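Local coordinates for protein with a SET domain within carboxy region (Cryptosporidium parvum, PDB 4LDG) that probably acts as a histone H4K20 methyltransferase through its carboxy-terminal SET domain, at residues I127-I132 with L235-T240. Residues are numbered along the deposited sequence; the frame is centred on the assembly and turned at random. Where two conformers were deposited one is given.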
ATOM      1  N   ILE A 127      -7.963 -11.967   2.096  1.00 30.02           N
ATOM      2  CA  ILE A 127      -6.730 -11.444   2.689  1.00 30.55           C
ATOM      3  C   ILE A 127      -6.530  -9.936   2.446  1.00 29.51           C
ATOM      4  O   ILE A 127      -6.176  -9.197   3.367  1.00 30.19           O
ATOM      5  CB  ILE A 127      -5.498 -12.232   2.173  1.00 33.67           C
ATOM      6  CG1 ILE A 127      -5.629 -13.719   2.552  1.00 34.37           C
ATOM      7  CG2 ILE A 127      -4.190 -11.654   2.726  1.00 34.01           C
ATOM      8  CD1 ILE A 127      -5.650 -13.973   4.053  1.00 36.51           C
ATOM      9  N   TYR A 128      -6.770  -9.473   1.233  1.00 29.79           N
ATOM     10  CA  TYR A 128      -6.631  -8.057   0.922  1.00 29.54           C
ATOM     11  C   TYR A 128      -7.570  -7.183   1.745  1.00 30.79           C
ATOM     12  O   TYR A 128      -7.163  -6.193   2.359  1.00 29.89           O
ATOM     13  CB  TYR A 128      -6.893  -7.848  -0.586  1.00 29.49           C
ATOM     14  CG  TYR A 128      -5.830  -8.461  -1.495  1.00 28.12           C
ATOM     15  CD1 TYR A 128      -4.521  -8.613  -1.081  1.00 26.13           C
ATOM     16  CD2 TYR A 128      -6.145  -8.861  -2.776  1.00 29.70           C
ATOM     17  CE1 TYR A 128      -3.572  -9.134  -1.911  1.00 26.44           C
ATOM     18  CE2 TYR A 128      -5.197  -9.413  -3.615  1.00 29.15           C
ATOM     19  CZ  TYR A 128      -3.899  -9.524  -3.183  1.00 28.28           C
ATOM     20  OH  TYR A 128      -2.932 -10.085  -4.027  1.00 30.16           O
ATOM     21  N   LYS A 129      -8.828  -7.578   1.768  1.00 31.71           N
ATOM     22  CA  LYS A 129      -9.832  -6.923   2.586  1.00 34.08           C
ATOM     23  C   LYS A 129      -9.384  -6.863   4.040  1.00 34.10           C
ATOM     24  O   LYS A 129      -9.456  -5.810   4.680  1.00 34.23           O
ATOM     25  CB  LYS A 129     -11.164  -7.660   2.458  1.00 35.56           C
ATOM     26  CG  LYS A 129     -12.299  -7.024   3.241  1.00 39.41           C
ATOM     27  CD  LYS A 129     -13.674  -7.504   2.785  1.00 42.27           C
ATOM     28  CE  LYS A 129     -14.708  -7.012   3.772  1.00 47.74           C
ATOM     29  NZ  LYS A 129     -16.132  -7.110   3.303  1.00 51.73           N
ATOM     30  N   TYR A 130      -8.886  -7.978   4.561  1.00 33.11           N
ATOM     31  CA  TYR A 130      -8.405  -7.975   5.933  1.00 33.47           C
ATOM     32  C   TYR A 130      -7.241  -7.003   6.130  1.00 31.75           C
ATOM     33  O   TYR A 130      -7.198  -6.296   7.123  1.00 31.46           O
ATOM     34  CB  TYR A 130      -8.008  -9.387   6.378  1.00 34.83           C
ATOM     35  CG  TYR A 130      -7.684  -9.494   7.857  1.00 36.83           C
ATOM     36  CD1 TYR A 130      -8.681  -9.804   8.798  1.00 38.38           C
ATOM     37  CD2 TYR A 130      -6.398  -9.294   8.313  1.00 38.95           C
ATOM     38  CE1 TYR A 130      -8.394  -9.922  10.136  1.00 39.38           C
ATOM     39  CE2 TYR A 130      -6.092  -9.386   9.659  1.00 42.86           C
ATOM     40  CZ  TYR A 130      -7.098  -9.694  10.569  1.00 45.44           C
ATOM     41  OH  TYR A 130      -6.783  -9.781  11.905  1.00 51.82           O
ATOM     42  N   CYS A 131      -6.268  -6.997   5.222  1.00 32.09           N
ATOM     43  CA  CYS A 131      -5.108  -6.069   5.355  1.00 33.13           C
ATOM     44  C   CYS A 131      -5.539  -4.596   5.247  1.00 32.64           C
ATOM     45  O   CYS A 131      -5.073  -3.732   5.991  1.00 31.81           O
ATOM     46  CB  CYS A 131      -4.061  -6.353   4.302  1.00 33.84           C
ATOM     47  SG  CYS A 131      -3.330  -7.997   4.355  1.00 35.41           S
ATOM     48  N   ILE A 132      -6.458  -4.316   4.337  1.00 33.34           N
ATOM     49  CA  ILE A 132      -6.926  -2.951   4.175  1.00 34.85           C
ATOM     50  C   ILE A 132      -7.532  -2.431   5.476  1.00 35.30           C
ATOM     51  O   ILE A 132      -7.205  -1.340   5.926  1.00 31.49           O
ATOM     52  CB  ILE A 132      -7.953  -2.823   3.041  1.00 36.79           C
ATOM     53  CG1 ILE A 132      -7.244  -2.985   1.710  1.00 38.56           C
ATOM     54  CG2 ILE A 132      -8.596  -1.434   3.078  1.00 39.74           C
ATOM     55  CD1 ILE A 132      -8.170  -3.105   0.528  1.00 40.92           C
ATOM     56  N   LEU A 235     -10.832  -2.756  -4.018  1.00 38.90           N
ATOM     57  CA  LEU A 235     -11.921  -3.429  -3.340  1.00 40.62           C
ATOM     58  C   LEU A 235     -12.951  -2.401  -2.957  1.00 39.95           C
ATOM     59  O   LEU A 235     -12.613  -1.363  -2.365  1.00 36.72           O
ATOM     60  CB  LEU A 235     -11.455  -4.107  -2.050  1.00 44.28           C
ATOM     61  CG  LEU A 235     -10.573  -5.359  -2.145  1.00 48.52           C
ATOM     62  CD1 LEU A 235     -10.410  -5.977  -0.763  1.00 51.12           C
ATOM     63  CD2 LEU A 235     -11.114  -6.393  -3.125  1.00 49.61           C
ATOM     64  N   MET A 236     -14.205  -2.708  -3.262  1.00 39.16           N
ATOM     65  CA  MET A 236     -15.311  -1.916  -2.765  1.00 42.53           C
ATOM     66  C   MET A 236     -15.614  -2.427  -1.376  1.00 41.32           C
ATOM     67  O   MET A 236     -15.939  -3.588  -1.229  1.00 42.56           O
ATOM     68  CB  MET A 236     -16.542  -2.066  -3.663  1.00 43.60           C
ATOM     69  CG  MET A 236     -16.282  -1.681  -5.108  1.00 44.92           C
ATOM     70  SD  MET A 236     -15.752   0.031  -5.343  1.00 49.92           S
ATOM     71  CE  MET A 236     -17.252   0.882  -4.865  1.00 48.05           C
ATOM     72  N   ILE A 237     -15.462  -1.565  -0.372  1.00 41.34           N
ATOM     73  CA  ILE A 237     -15.697  -1.910   1.015  1.00 43.85           C
ATOM     74  C   ILE A 237     -16.605  -0.845   1.567  1.00 47.66           C
ATOM     75  O   ILE A 237     -16.280   0.334   1.500  1.00 49.49           O
ATOM     76  CB  ILE A 237     -14.406  -1.938   1.824  1.00 43.80           C
ATOM     77  CG1 ILE A 237     -13.583  -3.137   1.399  1.00 43.36           C
ATOM     78  CG2 ILE A 237     -14.716  -2.005   3.318  1.00 44.51           C
ATOM     79  CD1 ILE A 237     -12.168  -3.133   1.912  1.00 43.59           C
ATOM     80  N   GLU A 238     -17.763  -1.248   2.083  0.50 47.90           N
ATOM     81  CA  GLU A 238     -18.714  -0.309   2.668  0.50 50.08           C
ATOM     82  C   GLU A 238     -18.992   0.881   1.721  0.50 50.19           C
ATOM     83  O   GLU A 238     -19.020   2.038   2.129  0.50 49.92           O
ATOM     84  CB  GLU A 238     -18.226   0.123   4.060  0.50 51.18           C
ATOM     85  CG  GLU A 238     -18.297  -1.009   5.088  0.50 51.52           C
ATOM     86  CD  GLU A 238     -17.677  -0.660   6.443  0.50 53.64           C
ATOM     87  OE1 GLU A 238     -16.452  -0.916   6.645  0.50 51.83           O
ATOM     88  OE2 GLU A 238     -18.422  -0.155   7.317  0.50 52.28           O
ATOM     89  N   ASN A 239     -19.172   0.543   0.445  0.50 50.98           N
ATOM     90  CA  ASN A 239     -19.614   1.467  -0.607  0.50 52.88           C
ATOM     91  C   ASN A 239     -18.549   2.395  -1.189  0.50 52.32           C
ATOM     92  O   ASN A 239     -18.844   3.246  -2.022  0.50 52.05           O
ATOM     93  CB  ASN A 239     -20.816   2.274  -0.124  0.50 55.17           C
ATOM     94  CG  ASN A 239     -22.113   1.543  -0.363  0.50 57.52           C
ATOM     95  OD1 ASN A 239     -22.402   0.546   0.294  0.50 56.65           O
ATOM     96  ND2 ASN A 239     -22.883   2.009  -1.338  0.50 60.14           N
ATOM     97  N   THR A 240     -17.313   2.177  -0.761  1.00 52.71           N
ATOM     98  CA  THR A 240     -16.181   3.076  -0.975  1.00 48.63           C
ATOM     99  C   THR A 240     -15.033   2.283  -1.623  1.00 45.16           C
ATOM    100  O   THR A 240     -14.612   1.231  -1.107  1.00 41.34           O
ATOM    101  CB  THR A 240     -15.725   3.594   0.388  1.00 50.54           C
ATOM    102  OG1 THR A 240     -16.729   4.473   0.888  1.00 59.39           O
ATOM    103  CG2 THR A 240     -14.394   4.340   0.323  1.00 53.03           C
TER
HETATM  104  O   HOH W   1     -16.715  -5.613   1.254  1.00 66.40           O
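Leu-235 lays its CD1 methyl against the backbone of helix 121-134, where it sits 3.4 Å from Lys-129 N and 3.5 Å from Lys-129 CA. The same methyl is shared by three helix side chains, with Lys-129 CB at 3.7 Å and Tyr-128 CB and Ile-132 CD1 slightly farther off, so a single methyl touches side chains from adjacent positions and from the next turn of the helix. Two residues along the strand, Ile-237 also points at the helix and fits its CD1 between Lys-129 CG and Ile-132 CG2, both at 4.1 Å. The Lys-129 chain leaves the helix with CG anti to the backbone N (chi1 -178°) and stays extended to its end. Its aliphatic part thus passes Ile-237 while the ammonium group reaches a water 2.6 Å from NZ, which in turn donates a longer bond to Met-236 O; this bridge is the polar link between the two segments. Tyr-128 contributes little beyond CB, because its ring turns away to meet Phe-244 and its hydroxyl is bonded to Asp-161 O. Ile-132 continues the apolar layer onto Phe-163 and Phe-244. Helix and strand run at 57° to each other, their axes 10.0 Å apart at closest approach, and the strand ends in a type I' turn from Ile-237 to Thr-240. The contact is that of a helix packed on one face of an antiparallel sheet within the SET-domain fold: helix 121-134 covers strands 163-166, 240-247 and 230-237, with Leu-235 and Ile-237 supplied by an outer hairpin strand.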